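Local coordinates for bacterioferritin (Mycobacterium tuberculosis, PDB 3UOI), which probably stores iron, oxidising Fe(2+) with dioxygen at a ferroxidase centre and laying down the ferric mineral inside a heme-binding shell of 24 subunits, at residues R11-Q16 against E58-R63; P105-C110 against T117-L122. All blocks are in the same frame, centred on the assembly; numbering follows the deposited sequence.

Contact 1: residues R11-Q16 against E58-R63; sequences RLLNEQ and EEITDR. With HEM (protoporphyrin IX containing Fe), chain B.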
ATOM      1  N   ARG A  11      39.962  -1.813  44.103  1.00 23.17           N
ATOM      2  CA  ARG A  11      41.252  -1.871  43.469  1.00 24.58           C
ATOM      3  C   ARG A  11      41.180  -2.826  42.288  1.00 23.01           C
ATOM      4  O   ARG A  11      41.785  -2.612  41.290  1.00 22.60           O
ATOM      5  CB  ARG A  11      42.308  -2.395  44.437  1.00 25.49           C
ATOM      6  CG  ARG A  11      43.697  -1.966  44.131  1.00 32.44           C
ATOM      7  CD  ARG A  11      44.571  -1.922  45.350  1.00 38.37           C
ATOM      8  NE  ARG A  11      44.517  -3.194  46.006  1.00 44.46           N
ATOM      9  CZ  ARG A  11      43.843  -3.460  47.107  1.00 48.16           C
ATOM     10  NH1 ARG A  11      43.168  -2.522  47.755  1.00 46.60           N
ATOM     11  NH2 ARG A  11      43.854  -4.691  47.560  1.00 48.26           N
ATOM     12  N   LEU A  12      40.469  -3.907  42.472  1.00 22.29           N
ATOM     13  CA  LEU A  12      40.401  -4.942  41.470  1.00 20.91           C
ATOM     14  C   LEU A  12      39.735  -4.398  40.213  1.00 18.24           C
ATOM     15  O   LEU A  12      40.167  -4.641  39.130  1.00 14.34           O
ATOM     16  CB  LEU A  12      39.668  -6.143  42.029  1.00 19.26           C
ATOM     17  CG  LEU A  12      39.151  -7.148  41.038  1.00 20.24           C
ATOM     18  CD1 LEU A  12      40.248  -7.897  40.509  1.00 24.09           C
ATOM     19  CD2 LEU A  12      38.230  -8.006  41.698  1.00 17.60           C
ATOM     20  N   LEU A  13      38.673  -3.661  40.441  1.00 18.47           N
ATOM     21  CA  LEU A  13      37.895  -3.055  39.424  1.00 19.55           C
ATOM     22  C   LEU A  13      38.709  -2.046  38.679  1.00 19.71           C
ATOM     23  O   LEU A  13      38.738  -2.071  37.496  1.00 22.05           O
ATOM     24  CB  LEU A  13      36.619  -2.443  40.024  1.00 18.99           C
ATOM     25  CG  LEU A  13      35.479  -3.412  40.389  1.00 15.80           C
ATOM     26  CD1 LEU A  13      34.271  -2.801  41.048  1.00 11.03           C
ATOM     27  CD2 LEU A  13      35.072  -4.212  39.217  1.00 14.96           C
ATOM     28  N   ASN A  14      39.413  -1.200  39.396  1.00 18.64           N
ATOM     29  CA  ASN A  14      40.251  -0.186  38.786  1.00 19.74           C
ATOM     30  C   ASN A  14      41.405  -0.776  37.998  1.00 20.87           C
ATOM     31  O   ASN A  14      41.825  -0.241  37.046  1.00 17.71           O
ATOM     32  CB  ASN A  14      40.713   0.878  39.752  1.00 18.99           C
ATOM     33  CG  ASN A  14      39.817   2.034  39.780  1.00 25.08           C
ATOM     34  OD1 ASN A  14      39.616   2.676  38.791  1.00 28.71           O
ATOM     35  ND2 ASN A  14      39.287   2.327  40.919  1.00 23.92           N
ATOM     36  N   GLU A  15      41.885  -1.894  38.484  1.00 18.88           N
ATOM     37  CA  GLU A  15      42.926  -2.606  37.825  1.00 22.74           C
ATOM     38  C   GLU A  15      42.439  -3.090  36.476  1.00 19.88           C
ATOM     39  O   GLU A  15      43.123  -3.017  35.529  1.00 20.18           O
ATOM     40  CB  GLU A  15      43.324  -3.815  38.650  1.00 22.99           C
ATOM     41  CG  GLU A  15      44.503  -3.628  39.503  1.00 32.81           C
ATOM     42  CD  GLU A  15      44.903  -4.898  40.167  1.00 41.88           C
ATOM     43  OE1 GLU A  15      44.771  -4.970  41.377  1.00 47.62           O
ATOM     44  OE2 GLU A  15      45.340  -5.814  39.465  1.00 47.01           O
ATOM     45  N   GLN A  16      41.237  -3.642  36.467  1.00 23.10           N
ATOM     46  CA  GLN A  16      40.617  -4.183  35.278  1.00 22.14           C
ATOM     47  C   GLN A  16      40.277  -3.075  34.333  1.00 22.51           C
ATOM     48  O   GLN A  16      40.406  -3.221  33.157  1.00 23.65           O
ATOM     49  CB  GLN A  16      39.478  -5.121  35.585  1.00 19.76           C
ATOM     50  CG  GLN A  16      38.857  -5.785  34.408  1.00 17.49           C
ATOM     51  CD  GLN A  16      39.784  -6.684  33.619  1.00 19.61           C
ATOM     52  OE1 GLN A  16      40.746  -7.213  34.115  1.00 19.15           O
ATOM     53  NE2 GLN A  16      39.491  -6.811  32.369  1.00 22.94           N
ATOM     54  N   GLU A  58      33.277   1.183  30.015  1.00 21.44           N
ATOM     55  CA  GLU A  58      32.120   1.914  30.507  1.00 22.82           C
ATOM     56  C   GLU A  58      31.367   1.130  31.576  1.00 22.80           C
ATOM     57  O   GLU A  58      30.971   1.667  32.547  1.00 23.75           O
ATOM     58  CB  GLU A  58      31.155   2.232  29.379  1.00 22.24           C
ATOM     59  CG  GLU A  58      29.813   2.785  29.819  1.00 26.45           C
ATOM     60  CD  GLU A  58      29.043   3.501  28.724  1.00 26.28           C
ATOM     61  OE1 GLU A  58      29.259   3.211  27.575  1.00 28.26           O
ATOM     62  OE2 GLU A  58      28.230   4.335  29.031  1.00 24.74           O
ATOM     63  N   GLU A  59      31.183  -0.149  31.374  1.00 22.63           N
ATOM     64  CA  GLU A  59      30.466  -0.937  32.343  1.00 22.75           C
ATOM     65  C   GLU A  59      31.144  -0.947  33.706  1.00 18.92           C
ATOM     66  O   GLU A  59      30.506  -0.776  34.692  1.00 20.37           O
ATOM     67  CB  GLU A  59      30.171  -2.325  31.803  1.00 23.28           C
ATOM     68  CG  GLU A  59      29.226  -2.215  30.649  1.00 30.14           C
ATOM     69  CD  GLU A  59      28.864  -3.487  29.962  1.00 37.11           C
ATOM     70  OE1 GLU A  59      28.932  -4.572  30.534  1.00 34.22           O
ATOM     71  OE2 GLU A  59      28.452  -3.366  28.816  1.00 41.80           O
ATOM     72  N   ILE A  60      32.442  -1.109  33.717  1.00 20.60           N
ATOM     73  CA  ILE A  60      33.185  -1.101  34.978  1.00 21.17           C
ATOM     74  C   ILE A  60      33.087   0.259  35.641  1.00 22.42           C
ATOM     75  O   ILE A  60      32.928   0.369  36.831  1.00 20.37           O
ATOM     76  CB  ILE A  60      34.648  -1.520  34.802  1.00 19.75           C
ATOM     77  CG1 ILE A  60      34.713  -2.960  34.418  1.00 21.73           C
ATOM     78  CG2 ILE A  60      35.402  -1.398  36.027  1.00 24.03           C
ATOM     79  CD1 ILE A  60      35.849  -3.316  33.551  1.00 19.16           C
ATOM     80  N   THR A  61      33.142   1.278  34.814  1.00 21.01           N
ATOM     81  CA  THR A  61      33.070   2.628  35.285  1.00 21.00           C
ATOM     82  C   THR A  61      31.805   2.892  36.080  1.00 20.52           C
ATOM     83  O   THR A  61      31.890   3.475  37.094  1.00 22.48           O
ATOM     84  CB  THR A  61      33.154   3.600  34.126  1.00 19.00           C
ATOM     85  OG1 THR A  61      34.325   3.320  33.395  1.00 20.80           O
ATOM     86  CG2 THR A  61      33.203   5.006  34.631  1.00 17.28           C
ATOM     87  N   ASP A  62      30.664   2.409  35.603  1.00 22.14           N
ATOM     88  CA  ASP A  62      29.374   2.532  36.254  1.00 20.71           C
ATOM     89  C   ASP A  62      29.431   1.764  37.580  1.00 21.16           C
ATOM     90  O   ASP A  62      28.895   2.197  38.533  1.00 18.76           O
ATOM     91  CB  ASP A  62      28.231   1.878  35.450  1.00 23.22           C
ATOM     92  CG  ASP A  62      27.894   2.559  34.146  1.00 24.12           C
ATOM     93  OD1 ASP A  62      28.085   3.722  34.035  1.00 31.53           O
ATOM     94  OD2 ASP A  62      27.393   1.908  33.262  1.00 28.13           O
ATOM     95  N   ARG A  63      30.049   0.589  37.586  1.00 20.46           N
ATOM     96  CA  ARG A  63      30.101  -0.212  38.803  1.00 19.63           C
ATOM     97  C   ARG A  63      30.877   0.516  39.912  1.00 19.59           C
ATOM     98  O   ARG A  63      30.441   0.585  41.009  1.00 21.62           O
ATOM     99  CB  ARG A  63      30.670  -1.609  38.510  1.00 20.30           C
ATOM    100  CG  ARG A  63      30.458  -2.671  39.529  1.00 15.02           C
ATOM    101  CD  ARG A  63      29.012  -2.896  39.988  1.00 18.78           C
ATOM    102  NE  ARG A  63      28.969  -3.479  41.325  1.00 22.40           N
ATOM    103  CZ  ARG A  63      27.956  -3.499  42.159  1.00 19.91           C
ATOM    104  NH1 ARG A  63      26.820  -3.008  41.836  1.00 23.25           N
ATOM    105  NH2 ARG A  63      28.117  -4.055  43.334  1.00 19.93           N
TER
HETATM  106  CHA HEM B 200      32.544   4.482  20.139  1.00 24.73           C
HETATM  107  CHB HEM B 200      37.069   5.559  18.912  1.00 20.97           C
HETATM  108  CHC HEM B 200      38.262   5.572  23.590  1.00 24.98           C
HETATM  109  CHD HEM B 200      33.680   4.724  24.879  1.00 19.24           C
HETATM  110  C1A HEM B 200      33.604   4.936  19.384  1.00 26.84           C
HETATM  111  C2A HEM B 200      33.603   5.436  18.029  1.00 32.17           C
HETATM  112  C3A HEM B 200      34.885   5.710  17.712  1.00 28.56           C
HETATM  113  C4A HEM B 200      35.707   5.405  18.827  1.00 24.97           C
HETATM  114  CMA HEM B 200      35.450   6.289  16.407  1.00 33.30           C
HETATM  115  CAA HEM B 200      32.300   5.578  17.189  1.00 33.31           C
HETATM  116  CBA HEM B 200      31.399   6.593  17.910  1.00 34.49           C
HETATM  117  CGA HEM B 200      30.744   7.651  17.031  1.00 42.03           C
HETATM  118  O1A HEM B 200      30.362   8.778  17.521  1.00 41.57           O
HETATM  119  O2A HEM B 200      30.575   7.370  15.813  1.00 38.76           O
HETATM  120  C1B HEM B 200      37.815   5.600  20.078  1.00 28.12           C
HETATM  121  C2B HEM B 200      39.268   5.691  20.167  1.00 30.09           C
HETATM  122  C3B HEM B 200      39.604   5.717  21.451  1.00 30.95           C
HETATM  123  C4B HEM B 200      38.363   5.615  22.217  1.00 27.10           C
HETATM  124  CMB HEM B 200      40.281   5.798  18.996  1.00 30.88           C
HETATM  125  CAB HEM B 200      41.082   5.824  21.926  1.00 30.02           C
HETATM  126  CBB HEM B 200      41.421   5.533  23.176  1.00 33.20           C
HETATM  127  C1C HEM B 200      37.149   5.350  24.390  1.00 24.63           C
HETATM  128  C2C HEM B 200      37.150   5.181  25.841  1.00 23.16           C
HETATM  129  C3C HEM B 200      35.860   4.975  26.181  1.00 24.35           C
HETATM  130  C4C HEM B 200      35.037   4.928  24.979  1.00 21.12           C
HETATM  131  CMC HEM B 200      38.397   5.265  26.768  1.00 18.49           C
HETATM  132  CAC HEM B 200      35.292   4.765  27.584  1.00 21.43           C
HETATM  133  CBC HEM B 200      34.101   4.157  27.620  1.00 26.13           C
HETATM  134  C1D HEM B 200      32.982   4.499  23.717  1.00 23.19           C
HETATM  135  C2D HEM B 200      31.632   4.012  23.669  1.00 30.10           C
HETATM  136  C3D HEM B 200      31.320   3.951  22.185  1.00 29.46           C
HETATM  137  C4D HEM B 200      32.477   4.401  21.521  1.00 27.94           C
HETATM  138  CMD HEM B 200      30.676   3.696  24.868  1.00 22.00           C
HETATM  139  CAD HEM B 200      30.031   3.546  21.499  1.00 30.60           C
HETATM  140  CBD HEM B 200      30.018   2.026  21.520  1.00 35.20           C
HETATM  141  CGD HEM B 200      28.830   1.620  20.697  1.00 37.20           C
HETATM  142  O1D HEM B 200      28.523   2.310  19.674  1.00 45.03           O
HETATM  143  O2D HEM B 200      28.195   0.620  21.078  1.00 38.94           O
HETATM  144  NA  HEM B 200      34.903   4.918  19.801  1.00 24.51           N
HETATM  145  NB  HEM B 200      37.281   5.529  21.344  1.00 24.64           N
HETATM  146  NC  HEM B 200      35.853   5.183  23.948  1.00 25.04           N
HETATM  147  ND  HEM B 200      33.512   4.667  22.449  1.00 20.52           N
HETATM  148 FE   HEM B 200      35.324   5.033  21.939  1.00 23.13          FE

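Contact 2: residues P105-C110 against T117-L122; sequences PGIVMC and TSAVLL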
ATOM      1  N   PRO A 105      41.292 -15.336  40.007  1.00 22.94           N
ATOM      2  CA  PRO A 105      41.365 -15.120  41.450  1.00 23.36           C
ATOM      3  C   PRO A 105      40.428 -14.014  41.945  1.00 21.70           C
ATOM      4  O   PRO A 105      39.784 -14.147  42.919  1.00 21.67           O
ATOM      5  CB  PRO A 105      42.822 -14.770  41.651  1.00 24.77           C
ATOM      6  CG  PRO A 105      43.364 -14.625  40.323  1.00 27.57           C
ATOM      7  CD  PRO A 105      42.621 -15.368  39.421  1.00 22.26           C
ATOM      8  N   GLY A 106      40.324 -12.951  41.191  1.00 22.02           N
ATOM      9  CA  GLY A 106      39.501 -11.805  41.548  1.00 21.02           C
ATOM     10  C   GLY A 106      38.013 -12.016  41.760  1.00 20.95           C
ATOM     11  O   GLY A 106      37.438 -11.444  42.647  1.00 20.98           O
ATOM     12  N   ILE A 107      37.407 -12.831  40.930  1.00 19.11           N
ATOM     13  CA  ILE A 107      36.017 -13.197  41.089  1.00 17.84           C
ATOM     14  C   ILE A 107      35.807 -13.969  42.428  1.00 19.58           C
ATOM     15  O   ILE A 107      34.898 -13.728  43.169  1.00 19.43           O
ATOM     16  CB  ILE A 107      35.543 -14.052  39.884  1.00 12.66           C
ATOM     17  CG1 ILE A 107      35.581 -13.251  38.567  1.00 17.38           C
ATOM     18  CG2 ILE A 107      34.252 -14.619  40.137  1.00 16.35           C
ATOM     19  CD1 ILE A 107      35.735 -14.046  37.322  1.00 14.87           C
ATOM     20  N   VAL A 108      36.695 -14.884  42.714  1.00 20.31           N
ATOM     21  CA  VAL A 108      36.561 -15.588  43.950  1.00 20.77           C
ATOM     22  C   VAL A 108      36.659 -14.596  45.081  1.00 20.80           C
ATOM     23  O   VAL A 108      35.884 -14.635  45.981  1.00 21.27           O
ATOM     24  CB  VAL A 108      37.574 -16.669  44.115  1.00 21.12           C
ATOM     25  CG1 VAL A 108      37.542 -17.170  45.518  1.00 23.45           C
ATOM     26  CG2 VAL A 108      37.268 -17.749  43.197  1.00 20.67           C
ATOM     27  N   MET A 109      37.592 -13.668  44.986  1.00 21.81           N
ATOM     28  CA  MET A 109      37.690 -12.703  46.059  1.00 20.29           C
ATOM     29  C   MET A 109      36.409 -11.884  46.199  1.00 20.51           C
ATOM     30  O   MET A 109      35.909 -11.736  47.261  1.00 17.81           O
ATOM     31  CB  MET A 109      38.867 -11.799  45.896  1.00 18.87           C
ATOM     32  CG  MET A 109      38.946 -10.767  46.955  1.00 28.30           C
ATOM     33  SD  MET A 109      38.081  -9.258  46.642  1.00 33.90           S
ATOM     34  CE  MET A 109      39.035  -8.642  45.337  1.00 31.89           C
ATOM     35  N   CYS A 110      35.853 -11.432  45.087  1.00 20.94           N
ATOM     36  CA  CYS A 110      34.642 -10.665  45.110  1.00 22.07           C
ATOM     37  C   CYS A 110      33.526 -11.406  45.784  1.00 20.87           C
ATOM     38  O   CYS A 110      32.834 -10.819  46.533  1.00 21.23           O
ATOM     39  CB  CYS A 110      34.195 -10.305  43.711  1.00 21.24           C
ATOM     40  SG  CYS A 110      35.126  -9.076  42.991  1.00 25.65           S
ATOM     41  N   THR A 117      27.262  -8.660  42.514  1.00 19.01           N
ATOM     42  CA  THR A 117      27.099  -7.890  41.343  1.00 19.76           C
ATOM     43  C   THR A 117      28.447  -7.682  40.668  1.00 19.10           C
ATOM     44  O   THR A 117      28.548  -7.900  39.481  1.00 17.41           O
ATOM     45  CB  THR A 117      26.379  -6.603  41.645  1.00 19.10           C
ATOM     46  OG1 THR A 117      25.152  -6.909  42.273  1.00 23.94           O
ATOM     47  CG2 THR A 117      26.094  -5.852  40.398  1.00 26.09           C
ATOM     48  N   SER A 118      29.474  -7.310  41.419  1.00 17.34           N
ATOM     49  CA  SER A 118      30.775  -7.122  40.821  1.00 17.52           C
ATOM     50  C   SER A 118      31.350  -8.407  40.261  1.00 17.81           C
ATOM     51  O   SER A 118      31.819  -8.428  39.190  1.00 21.29           O
ATOM     52  CB  SER A 118      31.752  -6.474  41.761  1.00 18.44           C
ATOM     53  OG  SER A 118      31.231  -5.396  42.448  1.00 24.33           O
ATOM     54  N   ALA A 119      31.210  -9.487  40.998  1.00 17.81           N
ATOM     55  CA  ALA A 119      31.733 -10.744  40.547  1.00 19.42           C
ATOM     56  C   ALA A 119      31.044 -11.055  39.219  1.00 18.37           C
ATOM     57  O   ALA A 119      31.667 -11.537  38.340  1.00 16.76           O
ATOM     58  CB  ALA A 119      31.492 -11.808  41.510  1.00 16.61           C
ATOM     59  N   VAL A 120      29.754 -10.768  39.132  1.00 17.04           N
ATOM     60  CA  VAL A 120      28.986 -11.080  37.944  1.00 16.49           C
ATOM     61  C   VAL A 120      29.459 -10.312  36.730  1.00 16.34           C
ATOM     62  O   VAL A 120      29.672 -10.850  35.692  1.00 17.20           O
ATOM     63  CB  VAL A 120      27.454 -11.036  38.151  1.00 15.52           C
ATOM     64  CG1 VAL A 120      26.728 -11.194  36.862  1.00 14.03           C
ATOM     65  CG2 VAL A 120      27.043 -12.136  39.041  1.00 13.36           C
ATOM     66  N   LEU A 121      29.742  -9.061  36.923  1.00 14.91           N
ATOM     67  CA  LEU A 121      30.305  -8.312  35.856  1.00 18.72           C
ATOM     68  C   LEU A 121      31.671  -8.902  35.396  1.00 19.17           C
ATOM     69  O   LEU A 121      31.938  -8.995  34.251  1.00 15.83           O
ATOM     70  CB  LEU A 121      30.457  -6.880  36.293  1.00 19.07           C
ATOM     71  CG  LEU A 121      31.311  -5.973  35.437  1.00 23.57           C
ATOM     72  CD1 LEU A 121      30.761  -5.859  34.101  1.00 26.94           C
ATOM     73  CD2 LEU A 121      31.466  -4.682  36.046  1.00 23.50           C
ATOM     74  N   LEU A 122      32.505  -9.290  36.335  1.00 17.66           N
ATOM     75  CA  LEU A 122      33.797  -9.820  36.020  1.00 16.60           C
ATOM     76  C   LEU A 122      33.647 -11.152  35.327  1.00 18.24           C
ATOM     77  O   LEU A 122      34.419 -11.502  34.497  1.00 20.81           O
ATOM     78  CB  LEU A 122      34.672  -9.825  37.229  1.00 16.84           C
ATOM     79  CG  LEU A 122      34.824  -8.427  37.820  1.00 20.30           C
ATOM     80  CD1 LEU A 122      35.564  -8.387  39.063  1.00 17.99           C
ATOM     81  CD2 LEU A 122      35.424  -7.477  36.854  1.00 18.64           C
TER

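Contact 1: residues R11-Q16 against E58-R63
The nearest approach of Ile60 to the 11-16 helix is made to a main-chain oxygen: its CG2 methyl lies 3.7 Å from Leu13 O, closer than to any side-chain atom of that segment. The axes of the two segments come within 9.9 Å and run antiparallel at 157°, and no hydrogen bond joins them. Leu13 points at the other helix, and its two methyls divide the work. CD2 sits 4.3 Å from Ile60 CG2, while CD1 rests 4.1 Å from Arg63 CG, on the aliphatic part of the arginine. With CG opposite the backbone N (chi1 -164°), Arg63 lays that methylene on the leucine; the bend that follows at chi2 carries the guanidinium on to other partners, among them Glu130 of a neighbouring subunit, which NH1 meets in a salt bridge. At the Gln16 end, CG meets Ile60 CD1 at 4.0 Å, the two chains lying roughly perpendicular. Here chi1 of -176° sets the CG methylene on the isoleucine, and the bend at chi2 turns the amide away from it; this buried amide is satisfied at both ends, OE1 by Arg102 and NE2 by Glu20. Glu20 is a predicted iron ligand, making Gln16 a likely second-shell residue. On helix 40-66, Glu58 faces another way, toward the heme of the dimer: its OE1 comes within 3.1 Å of the methyl CMD, and OE2 forms salt bridges with Lys32 and Arg47 of another subunit, different from the one that supplies Glu130. The pairing of 11-16 with 58-63 thus belongs to the antiparallel helix 7-36/helix 40-66 hairpin of the ferritin-like four-helix bundle, flanked by the predicted diiron site and the intersubunit heme pocket of bacterioferritins.

Contact 2: residues P105-C110 against T117-L122
Ile107 and Leu122 run alongside each other, pointing contrary ways, in the second antiparallel hairpin of the ferritin-like four-helix bundle, formed by helices 85-112 and 116-146. Small side chains let the helices come together: the axes of the two segments are 8.6 Å apart, and the CA atoms of Ile107 and Ala119 only 5.0 Å. The methyl of Ala119 is the low bump at the middle. It fits between Ile107 and Cys110, one turn apart on the facing helix, with Ala119 CB 3.8 Å from Cys110 CB and 4.2 Å from Ile107 CG2. Next to it, Ile107 CG1 lies 3.8 Å from Leu122 CB, and the isoleucine's CD1 continues over the leucine backbone to within 4.0 Å of Leu122 O. Leu122 in turn sends its own branch the other way, toward the cysteine. Leu12 of helix 7-36 touches Leu122, closing the inner side of this packing. A chi1 of -75° turns the sulfur of Cys110 toward the backbone N side; from there Cys110 SG rests 4.0 Å from the CD1 methyl of Leu122.

Contacts 1 and 2 are both buried, but they join different elements: the first pairs helix 7-36 with helix 40-66, the second helix 85-112 with helix 116-146. Their centres lie 11 Å apart, on the same side of the chain's centre. Contact 2 is the closer packed, with more surface buried, and its touching side chains are nearly all apolar. Contact 1 puts the aliphatic parts of Gln16 and Arg63 against hydrocarbon, and their polar ends bond beyond the pair, Gln16 inside the bundle and Arg63 to helix 116-146 and a neighbouring subunit. The two hairpins meet directly: Leu12 CD2 lies 3.5 Å from Cys110 SG, and Arg63 NE makes a probable hydrogen bond of 3.2 Å to Ser118 OG.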